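Tyrosinase (Burkholderia thailandensis, PDB 5ZRD) oxidises monophenols to catechols and on to quinones at a dinuclear copper centre, as expected of a tyrosinase, and produces catechol derivatives efficiently at acidic pH. Local coordinates at residues G439-T450 with K500-R510; T251-W262 with D341-T349. One frame throughout, in Å; residues are numbered along the deposited sequence.

Interaction 1 of 2, residues G439-T450 with K500-R510; sequences GSFIMKAYASVT and KAKFRVEFIHR
Phe507 packs beside Phe441 and Met443 on one face of a two-stranded antiparallel pairing, all three side chains pointing the same way. Its CE2 meets Met443 CG at 3.5 Å; with CG beside the backbone N (chi1 -63°) and chi2 extended, Met443 SD comes beside the ring in an oblique Met-aromatic contact. On the same side of the ring, Phe441 CD2 comes to the edge of Phe507, 4.0 Å from Phe507 CD2. Further along this face the methyl of Ala447 rests obliquely against the Phe503 ring, Ala447 CB to Phe503 CE1 3.6 Å. Between the faces run paired backbone bonds joining Ile442 to Ile508, Lys444 to Glu506, Tyr446 to Arg504 and Ser448 to Lys502.

The other face grows polar away from Ile442 and Ile508. Lys444 lays its CD against Ile508 CD1 at 3.9 Å and sends NZ on to the carbonyl of Tyr289. The guanidinium of Arg504 is stacked flat on the Tyr446 ring, planes 11° apart, with NH2 over the ring face 3.6 Å from Tyr446 CG; a salt bridge to Glu458 and a bond to the Asp292 carbonyl fix its rotation. Glu506 OE1 sits near the plane of the tyrosine at its edge, while the phenol OH bonds to the Gly291 carbonyl. At the far end Lys502, bent along its chain, reaches Thr450 OG1 with NZ (2.9 Å). At the opposite end a water accepts from Arg510 N and donates to Ser440 O. The whole is an antiparallel pair at the centre of a four-stranded mixed sheet, between strands 295-297 and 456-466.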
loop_
_atom_site.group_PDB
_atom_site.type_symbol
_atom_site.label_atom_id
_atom_site.label_comp_id
_atom_site.label_asym_id
_atom_site.label_seq_id
_atom_site.Cartn_x
_atom_site.Cartn_y
_atom_site.Cartn_z
ATOM N N GLY A 439 -18.844 16.942 -5.415
ATOM C CA GLY A 439 -19.716 17.894 -4.734
ATOM C C GLY A 439 -21.200 17.513 -4.728
ATOM O O GLY A 439 -21.615 16.515 -5.300
ATOM N N SER A 440 -22.007 18.373 -4.118
ATOM C CA SER A 440 -23.447 18.146 -3.931
ATOM C C SER A 440 -24.180 18.290 -5.265
ATOM O O SER A 440 -23.611 18.861 -6.211
ATOM C CB SER A 440 -24.007 19.111 -2.906
ATOM O OG SER A 440 -23.344 18.973 -1.648
ATOM N N PHE A 441 -25.407 17.755 -5.347
ATOM C CA PHE A 441 -26.214 17.839 -6.578
ATOM C C PHE A 441 -27.700 17.623 -6.284
ATOM O O PHE A 441 -28.089 17.095 -5.253
ATOM C CB PHE A 441 -25.699 16.908 -7.682
ATOM C CG PHE A 441 -25.797 15.430 -7.453
ATOM C CD1 PHE A 441 -24.815 14.752 -6.761
ATOM C CD2 PHE A 441 -26.837 14.695 -7.984
ATOM C CE1 PHE A 441 -24.904 13.379 -6.544
ATOM C CE2 PHE A 441 -26.930 13.323 -7.773
ATOM C CZ PHE A 441 -25.956 12.664 -7.067
ATOM N N ILE A 442 -28.524 18.128 -7.204
ATOM C CA ILE A 442 -29.958 18.051 -7.102
ATOM C C ILE A 442 -30.488 17.304 -8.323
ATOM O O ILE A 442 -29.978 17.486 -9.416
ATOM C CB ILE A 442 -30.600 19.438 -7.008
ATOM C CG1 ILE A 442 -29.962 20.300 -5.912
ATOM C CG2 ILE A 442 -32.105 19.280 -6.828
ATOM C CD1 ILE A 442 -30.329 21.764 -5.999
ATOM N N MET A 443 -31.468 16.421 -8.077
ATOM C CA MET A 443 -32.244 15.762 -9.111
ATOM C C MET A 443 -33.646 16.377 -9.070
ATOM O O MET A 443 -34.221 16.471 -7.993
ATOM C CB MET A 443 -32.335 14.253 -8.875
ATOM C CG MET A 443 -31.019 13.576 -8.938
ATOM S SD MET A 443 -31.084 11.810 -8.532
ATOM C CE MET A 443 -32.282 11.259 -9.745
ATOM N N LYS A 444 -34.135 16.850 -10.218
ATOM C CA LYS A 444 -35.476 17.424 -10.363
ATOM C C LYS A 444 -36.218 16.573 -11.392
ATOM O O LYS A 444 -35.666 16.289 -12.444
ATOM C CB LYS A 444 -35.384 18.884 -10.810
ATOM C CG LYS A 444 -35.063 19.878 -9.707
ATOM C CD LYS A 444 -35.111 21.298 -10.178
ATOM C CE LYS A 444 -36.374 22.012 -9.754
ATOM N NZ LYS A 444 -36.372 23.429 -10.186
ATOM N N ALA A 445 -37.396 16.063 -11.061
ATOM C CA ALA A 445 -38.065 15.114 -11.957
ATOM C C ALA A 445 -39.265 15.798 -12.614
ATOM O O ALA A 445 -39.967 16.568 -11.968
ATOM C CB ALA A 445 -38.464 13.865 -11.210
ATOM N N TYR A 446 -39.467 15.502 -13.897
ATOM C CA TYR A 446 -40.567 16.042 -14.691
ATOM C C TYR A 446 -41.267 14.928 -15.480
ATOM O O TYR A 446 -40.667 13.937 -15.915
ATOM C CB TYR A 446 -40.062 17.105 -15.672
ATOM C CG TYR A 446 -39.433 18.287 -15.000
ATOM C CD1 TYR A 446 -40.186 19.371 -14.595
ATOM C CD2 TYR A 446 -38.085 18.294 -14.698
ATOM C CE1 TYR A 446 -39.611 20.461 -13.950
ATOM C CE2 TYR A 446 -37.493 19.369 -14.051
ATOM C CZ TYR A 446 -38.255 20.458 -13.672
ATOM O OH TYR A 446 -37.672 21.511 -13.025
ATOM N N ALA A 447 -42.554 15.130 -15.697
ATOM C CA ALA A 447 -43.322 14.301 -16.637
ATOM C C ALA A 447 -43.975 15.221 -17.690
ATOM O O ALA A 447 -44.600 16.261 -17.366
ATOM C CB ALA A 447 -44.340 13.462 -15.882
ATOM N N SER A 448 -43.795 14.885 -18.954
ATOM C CA SER A 448 -44.501 15.642 -19.981
ATOM C C SER A 448 -45.426 14.711 -20.783
ATOM O O SER A 448 -45.067 13.549 -21.095
ATOM C CB SER A 448 -43.551 16.394 -20.862
ATOM O OG SER A 448 -42.753 15.487 -21.582
ATOM N N VAL A 449 -46.635 15.230 -21.044
ATOM C CA VAL A 449 -47.628 14.530 -21.832
ATOM C C VAL A 449 -48.104 15.444 -22.971
ATOM O O VAL A 449 -48.502 16.591 -22.777
ATOM C CB VAL A 449 -48.784 13.950 -20.985
ATOM C CG1 VAL A 449 -48.759 14.375 -19.526
ATOM C CG2 VAL A 449 -50.148 14.190 -21.605
ATOM N N THR A 450 -48.011 14.879 -24.165
ATOM C CA THR A 450 -48.421 15.473 -25.410
ATOM C C THR A 450 -49.797 14.906 -25.777
ATOM O O THR A 450 -49.888 13.744 -26.138
ATOM C CB THR A 450 -47.366 15.159 -26.474
ATOM O OG1 THR A 450 -46.117 15.604 -25.952
ATOM C CG2 THR A 450 -47.622 15.822 -27.807
ATOM N N LYS A 500 -49.180 7.996 -20.353
ATOM C CA LYS A 500 -48.816 8.758 -21.527
ATOM C C LYS A 500 -47.581 9.634 -21.262
ATOM O O LYS A 500 -47.227 10.464 -22.110
ATOM C CB LYS A 500 -49.946 9.708 -21.909
ATOM C CG LYS A 500 -51.332 9.097 -21.985
ATOM C CD LYS A 500 -52.330 10.158 -22.359
ATOM C CE LYS A 500 -53.773 9.729 -22.268
ATOM N NZ LYS A 500 -54.606 10.901 -21.916
ATOM N N ALA A 501 -46.936 9.478 -20.104
ATOM C CA ALA A 501 -45.920 10.450 -19.653
ATOM C C ALA A 501 -44.535 10.057 -20.161
ATOM O O ALA A 501 -44.199 8.858 -20.249
ATOM C CB ALA A 501 -45.927 10.557 -18.149
ATOM N N LYS A 502 -43.792 11.086 -20.580
ATOM C CA LYS A 502 -42.369 10.949 -20.869
ATOM C C LYS A 502 -41.633 11.641 -19.724
ATOM O O LYS A 502 -41.893 12.805 -19.428
ATOM C CB LYS A 502 -42.020 11.507 -22.250
ATOM C CG LYS A 502 -42.601 10.714 -23.428
ATOM C CD LYS A 502 -43.176 11.592 -24.557
ATOM C CE LYS A 502 -44.586 12.106 -24.299
ATOM N NZ LYS A 502 -44.681 13.587 -24.399
ATOM N N PHE A 503 -40.826 10.859 -19.021
ATOM C CA PHE A 503 -40.168 11.325 -17.819
ATOM C C PHE A 503 -38.755 11.810 -18.156
ATOM O O PHE A 503 -38.105 11.279 -19.030
ATOM C CB PHE A 503 -40.115 10.228 -16.749
ATOM C CG PHE A 503 -41.458 9.723 -16.316
ATOM C CD1 PHE A 503 -42.307 10.533 -15.580
ATOM C CD2 PHE A 503 -41.862 8.437 -16.641
ATOM C CE1 PHE A 503 -43.543 10.068 -15.187
ATOM C CE2 PHE A 503 -43.103 7.970 -16.251
ATOM C CZ PHE A 503 -43.941 8.786 -15.520
ATOM N N ARG A 504 -38.279 12.783 -17.385
ATOM C CA ARG A 504 -36.880 13.177 -17.438
ATOM C C ARG A 504 -36.448 13.670 -16.049
ATOM O O ARG A 504 -37.274 14.090 -15.245
ATOM C CB ARG A 504 -36.692 14.268 -18.502
ATOM C CG ARG A 504 -37.360 15.574 -18.115
ATOM C CD ARG A 504 -37.435 16.566 -19.260
ATOM N NE ARG A 504 -36.507 17.646 -19.022
ATOM C CZ ARG A 504 -36.819 18.782 -18.417
ATOM N NH1 ARG A 504 -35.853 19.583 -17.993
ATOM N NH2 ARG A 504 -38.088 19.103 -18.232
ATOM N N VAL A 505 -35.141 13.657 -15.799
ATOM C CA VAL A 505 -34.589 14.265 -14.602
ATOM C C VAL A 505 -33.603 15.348 -15.045
ATOM O O VAL A 505 -32.810 15.112 -15.894
ATOM C CB VAL A 505 -33.878 13.238 -13.700
ATOM C CG1 VAL A 505 -34.836 12.227 -13.119
ATOM C CG2 VAL A 505 -32.751 12.533 -14.431
ATOM N N GLU A 506 -33.678 16.505 -14.429
ATOM C CA GLU A 506 -32.713 17.591 -14.564
ATOM C C GLU A 506 -31.743 17.454 -13.383
ATOM O O GLU A 506 -32.179 17.450 -12.224
ATOM C CB GLU A 506 -33.473 18.927 -14.551
ATOM C CG GLU A 506 -32.627 20.187 -14.397
ATOM C CD GLU A 506 -33.360 21.470 -13.991
ATOM O OE1 GLU A 506 -34.574 21.391 -13.656
ATOM O OE2 GLU A 506 -32.705 22.558 -13.983
ATOM N N PHE A 507 -30.454 17.282 -13.670
ATOM C CA PHE A 507 -29.417 17.375 -12.646
ATOM C C PHE A 507 -28.918 18.813 -12.512
ATOM O O PHE A 507 -28.672 19.498 -13.510
ATOM C CB PHE A 507 -28.240 16.470 -12.976
ATOM C CG PHE A 507 -28.564 15.015 -12.843
ATOM C CD1 PHE A 507 -29.060 14.308 -13.917
ATOM C CD2 PHE A 507 -28.390 14.364 -11.633
ATOM C CE1 PHE A 507 -29.360 12.961 -13.780
ATOM C CE2 PHE A 507 -28.684 13.016 -11.501
ATOM C CZ PHE A 507 -29.167 12.317 -12.577
ATOM N N ILE A 508 -28.801 19.277 -11.280
ATOM C CA ILE A 508 -28.125 20.523 -11.026
ATOM C C ILE A 508 -26.897 20.198 -10.172
ATOM O O ILE A 508 -27.050 19.702 -9.051
ATOM C CB ILE A 508 -29.065 21.529 -10.339
ATOM C CG1 ILE A 508 -30.354 21.752 -11.143
ATOM C CG2 ILE A 508 -28.336 22.835 -10.065
ATOM C CD1 ILE A 508 -31.410 22.544 -10.386
ATOM N N HIS A 509 -25.708 20.472 -10.694
ATOM C CA HIS A 509 -24.512 19.942 -10.084
ATOM C C HIS A 509 -23.399 20.996 -10.075
ATOM O O HIS A 509 -23.524 22.062 -10.657
ATOM C CB HIS A 509 -24.104 18.669 -10.801
ATOM C CG HIS A 509 -23.895 18.888 -12.245
ATOM N ND1 HIS A 509 -22.655 19.192 -12.755
ATOM C CD2 HIS A 509 -24.764 18.911 -13.279
ATOM C CE1 HIS A 509 -22.759 19.355 -14.063
ATOM N NE2 HIS A 509 -24.048 19.195 -14.412
ATOM N N ARG A 510 -22.321 20.689 -9.377
ATOM C CA ARG A 510 -21.182 21.617 -9.295
ATOM C C ARG A 510 -20.342 21.591 -10.586
ATOM O O ARG A 510 -19.594 22.537 -10.875
ATOM C CB ARG A 510 -20.318 21.246 -8.098
ATOM C CG ARG A 510 -21.052 21.270 -6.763
ATOM C CD ARG A 510 -21.535 22.650 -6.440
ATOM N NE ARG A 510 -21.691 22.927 -5.014
ATOM C CZ ARG A 510 -22.081 24.098 -4.553
ATOM N NH1 ARG A 510 -22.545 25.001 -5.406
ATOM N NH2 ARG A 510 -21.986 24.375 -3.264
HETATM O O HOH W 1 -21.902 18.152 -8.112
#

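Interaction 2 of 2, residues T251-W262 with D341-T349; sequences TVFSNTTSASVW and DIIRNYPGT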
loop_
_atom_site.group_PDB
_atom_site.type_symbol
_atom_site.label_atom_id
_atom_site.label_comp_id
_atom_site.label_asym_id
_atom_site.label_seq_id
_atom_site.Cartn_x
_atom_site.Cartn_y
_atom_site.Cartn_z
ATOM N N THR A 251 -35.520 4.427 12.242
ATOM C CA THR A 251 -34.543 4.074 11.206
ATOM C C THR A 251 -34.774 4.922 9.941
ATOM O O THR A 251 -33.823 5.537 9.456
ATOM C CB THR A 251 -34.512 2.567 10.941
ATOM O OG1 THR A 251 -34.220 1.903 12.175
ATOM C CG2 THR A 251 -33.461 2.187 9.925
ATOM N N VAL A 252 -36.004 5.036 9.442
ATOM C CA VAL A 252 -36.192 5.668 8.159
ATOM C C VAL A 252 -36.420 7.164 8.344
ATOM O O VAL A 252 -36.250 7.929 7.384
ATOM C CB VAL A 252 -37.317 5.005 7.356
ATOM C CG1 VAL A 252 -36.999 3.541 7.153
ATOM C CG2 VAL A 252 -38.697 5.200 7.966
ATOM N N PHE A 253 -36.765 7.570 9.575
ATOM C CA PHE A 253 -36.789 8.966 9.902
ATOM C C PHE A 253 -35.370 9.540 9.852
ATOM O O PHE A 253 -35.179 10.701 9.474
ATOM C CB PHE A 253 -37.379 9.227 11.291
ATOM C CG PHE A 253 -37.319 10.665 11.746
ATOM C CD1 PHE A 253 -38.171 11.606 11.204
ATOM C CD2 PHE A 253 -36.354 11.089 12.641
ATOM C CE1 PHE A 253 -38.117 12.932 11.612
ATOM C CE2 PHE A 253 -36.271 12.417 13.042
ATOM C CZ PHE A 253 -37.160 13.340 12.531
ATOM N N SER A 254 -34.391 8.722 10.236
ATOM C CA SER A 254 -33.086 9.222 10.583
ATOM C C SER A 254 -32.279 9.651 9.353
ATOM O O SER A 254 -31.456 10.516 9.509
ATOM C CB SER A 254 -32.313 8.220 11.384
ATOM O OG SER A 254 -31.918 7.130 10.569
ATOM N N ASN A 255 -32.446 9.062 8.174
ATOM C CA ASN A 255 -31.381 9.229 7.162
ATOM C C ASN A 255 -31.843 8.811 5.759
ATOM O O ASN A 255 -32.768 8.032 5.609
ATOM C CB ASN A 255 -30.124 8.450 7.559
ATOM C CG ASN A 255 -30.198 6.954 7.330
ATOM O OD1 ASN A 255 -29.801 6.481 6.262
ATOM N ND2 ASN A 255 -30.628 6.189 8.339
ATOM N N THR A 256 -31.126 9.284 4.750
ATOM C CA THR A 256 -31.510 9.101 3.338
ATOM C C THR A 256 -31.263 7.674 2.864
ATOM O O THR A 256 -31.939 7.207 1.936
ATOM C CB THR A 256 -30.772 10.091 2.424
ATOM O OG1 THR A 256 -29.371 10.085 2.734
ATOM C CG2 THR A 256 -31.304 11.504 2.570
ATOM N N THR A 257 -30.280 6.985 3.415
ATOM C CA THR A 257 -30.020 5.614 2.921
ATOM C C THR A 257 -31.185 4.708 3.355
ATOM O O THR A 257 -31.776 3.959 2.537
ATOM C CB THR A 257 -28.688 5.044 3.442
ATOM O OG1 THR A 257 -27.637 5.987 3.227
ATOM C CG2 THR A 257 -28.302 3.728 2.806
ATOM N N SER A 258 -31.499 4.755 4.643
ATOM C CA SER A 258 -32.586 3.928 5.178
ATOM C C SER A 258 -33.903 4.248 4.445
ATOM O O SER A 258 -34.615 3.353 4.029
ATOM C CB SER A 258 -32.721 4.080 6.688
ATOM O OG SER A 258 -31.492 3.767 7.359
ATOM N N ALA A 259 -34.203 5.516 4.256
ATOM C CA ALA A 259 -35.487 5.906 3.694
ATOM C C ALA A 259 -35.590 5.405 2.237
ATOM O O ALA A 259 -36.597 4.896 1.820
ATOM C CB ALA A 259 -35.631 7.413 3.815
ATOM N N SER A 260 -34.509 5.503 1.483
ATOM C CA SER A 260 -34.511 5.112 0.073
ATOM C C SER A 260 -34.881 3.628 -0.062
ATOM O O SER A 260 -35.775 3.252 -0.902
ATOM C CB SER A 260 -33.197 5.435 -0.583
ATOM O OG SER A 260 -33.096 4.824 -1.857
ATOM N N VAL A 261 -34.241 2.804 0.763
ATOM C CA VAL A 261 -34.455 1.367 0.686
ATOM C C VAL A 261 -35.883 1.047 1.172
ATOM O O VAL A 261 -36.616 0.212 0.567
ATOM C CB VAL A 261 -33.364 0.570 1.438
ATOM C CG1 VAL A 261 -33.623 -0.936 1.415
ATOM C CG2 VAL A 261 -31.982 0.852 0.863
ATOM N N TRP A 262 -36.306 1.709 2.234
ATOM C CA TRP A 262 -37.696 1.583 2.696
ATOM C C TRP A 262 -38.663 1.935 1.552
ATOM O O TRP A 262 -39.666 1.244 1.323
ATOM C CB TRP A 262 -37.951 2.467 3.926
ATOM C CG TRP A 262 -39.321 2.308 4.518
ATOM C CD1 TRP A 262 -40.464 2.967 4.147
ATOM C CD2 TRP A 262 -39.692 1.450 5.605
ATOM N NE1 TRP A 262 -41.516 2.558 4.910
ATOM C CE2 TRP A 262 -41.068 1.643 5.828
ATOM C CE3 TRP A 262 -38.991 0.561 6.420
ATOM C CZ2 TRP A 262 -41.771 0.945 6.815
ATOM C CZ3 TRP A 262 -39.685 -0.135 7.389
ATOM C CH2 TRP A 262 -41.052 0.066 7.591
ATOM N N ASP A 341 -35.421 2.754 18.483
ATOM C CA ASP A 341 -34.944 1.475 18.046
ATOM C C ASP A 341 -34.425 1.685 16.622
ATOM O O ASP A 341 -34.824 2.597 15.931
ATOM C CB ASP A 341 -36.081 0.448 18.099
ATOM C CG ASP A 341 -37.354 0.950 17.420
ATOM O OD1 ASP A 341 -38.151 1.673 18.059
ATOM O OD2 ASP A 341 -37.566 0.634 16.246
ATOM N N ILE A 342 -33.529 0.799 16.234
ATOM C CA ILE A 342 -32.885 0.762 14.979
ATOM C C ILE A 342 -33.028 -0.656 14.435
ATOM O O ILE A 342 -32.830 -1.602 15.159
ATOM C CB ILE A 342 -31.424 1.196 15.193
ATOM C CG1 ILE A 342 -31.406 2.688 15.541
ATOM C CG2 ILE A 342 -30.529 0.865 14.000
ATOM C CD1 ILE A 342 -30.066 3.328 15.455
ATOM N N ILE A 343 -33.428 -0.803 13.179
ATOM C CA ILE A 343 -33.522 -2.134 12.574
ATOM C C ILE A 343 -32.125 -2.670 12.318
ATOM O O ILE A 343 -31.412 -2.115 11.498
ATOM C CB ILE A 343 -34.317 -2.058 11.269
ATOM C CG1 ILE A 343 -35.775 -1.699 11.552
ATOM C CG2 ILE A 343 -34.162 -3.333 10.462
ATOM C CD1 ILE A 343 -36.464 -1.027 10.379
ATOM N N ARG A 344 -31.751 -3.745 12.999
ATOM C CA ARG A 344 -30.398 -4.290 12.877
ATOM C C ARG A 344 -30.097 -4.606 11.403
ATOM O O ARG A 344 -30.834 -5.296 10.729
ATOM C CB ARG A 344 -30.226 -5.541 13.752
ATOM C CG ARG A 344 -29.355 -5.351 14.990
ATOM C CD ARG A 344 -30.036 -4.596 16.135
ATOM N NE ARG A 344 -30.925 -5.409 16.982
ATOM C CZ ARG A 344 -30.937 -5.414 18.323
ATOM N NH1 ARG A 344 -31.865 -6.098 18.977
ATOM N NH2 ARG A 344 -30.033 -4.730 19.005
ATOM N N ASN A 345 -29.012 -4.061 10.917
ATOM C CA ASN A 345 -28.404 -4.408 9.629
ATOM C C ASN A 345 -29.208 -3.849 8.454
ATOM O O ASN A 345 -28.948 -4.270 7.304
ATOM C CB ASN A 345 -28.162 -5.909 9.478
ATOM C CG ASN A 345 -26.993 -6.401 10.321
ATOM O OD1 ASN A 345 -25.943 -5.786 10.326
ATOM N ND2 ASN A 345 -27.139 -7.528 11.000
ATOM N N TYR A 346 -30.152 -2.943 8.730
ATOM C CA TYR A 346 -30.838 -2.210 7.689
ATOM C C TYR A 346 -29.857 -1.236 7.022
ATOM O O TYR A 346 -29.013 -0.680 7.670
ATOM C CB TYR A 346 -32.045 -1.446 8.238
ATOM C CG TYR A 346 -33.137 -1.179 7.230
ATOM C CD1 TYR A 346 -34.003 -2.178 6.852
ATOM C CD2 TYR A 346 -33.357 0.089 6.689
ATOM C CE1 TYR A 346 -35.053 -1.946 5.974
ATOM C CE2 TYR A 346 -34.372 0.329 5.768
ATOM C CZ TYR A 346 -35.218 -0.709 5.399
ATOM O OH TYR A 346 -36.267 -0.527 4.538
ATOM N N PRO A 347 -30.001 -1.016 5.720
ATOM C CA PRO A 347 -29.147 -0.017 5.089
ATOM C C PRO A 347 -29.251 1.291 5.874
ATOM O O PRO A 347 -30.357 1.690 6.242
ATOM C CB PRO A 347 -29.693 0.099 3.660
ATOM C CG PRO A 347 -30.143 -1.302 3.394
ATOM C CD PRO A 347 -30.834 -1.659 4.701
ATOM N N GLY A 348 -28.109 1.928 6.111
ATOM C CA GLY A 348 -28.036 3.091 7.020
ATOM C C GLY A 348 -27.436 2.720 8.376
ATOM O O GLY A 348 -27.100 3.598 9.128
ATOM N N THR A 349 -27.281 1.435 8.679
ATOM C CA THR A 349 -26.743 1.011 9.990
ATOM C C THR A 349 -25.315 0.501 9.838
ATOM O O THR A 349 -24.810 -0.106 10.773
ATOM C CB THR A 349 -27.558 -0.101 10.660
ATOM O OG1 THR A 349 -27.569 -1.231 9.804
ATOM C CG2 THR A 349 -28.983 0.285 10.947
HETATM O O HOH W 2 -36.367 1.799 13.582
#
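A capped helix start and a loop of two type II beta turns meet here, the turns spanning Ile343 to Tyr346 and Tyr346 to Thr349. Ser258, in the first turn of helix 256-265, gives its hydroxyl to Pro347 O at 2.6 Å, in the carbonyl plane and on a lone pair. The same OG accepts from Asn255 ND2, while Asn255 OD1 takes Ser258 N in a nearly straight capping bond (172°), so the N-cap amide also positions the serine that grips the loop. Gly348 passes close by, its CA 3.5 Å from Ser258 OG.

Tyr346 lays its ring alongside the helix. With CG opposite the backbone N (chi1 -154°), it brings its edge to Ser258 O and its OH to Trp262, 3.5 Å from Trp262 CE3; the two side chains cross at about a right angle. Pro347 presses CB on Val261 CG2 at 3.7 Å, and also packs on Pro347 of a second subunit. On helix 250-254, Thr251 OG1 accepts from Ile343 N (3.0 Å) and bonds a water that donates to Asp341 O. The arrangement is an Asn N-cap whose helix start is clasped by consecutive beta turns, close to a subunit interface.

Both contacts come near the dicopper site: Ser440 of interaction 1 lies about 7 Å from copper ligand His281, and Asn255 of interaction 2 about 8 Å from His85, side chain to side chain. They join different elements and do not touch, their nearest atoms being about 10 Å apart, but each also packs on helix 274-285, which carries His277 and His281. Interaction 1 is the more buried and covers about twice the area, held by repeated strand-to-strand backbone bonds. In interaction 2, partly buried, side-chain hydroxyls bond loop backbone atoms, and the loop reaches a second subunit, whereas no other chain of the assembly touches the strand pair.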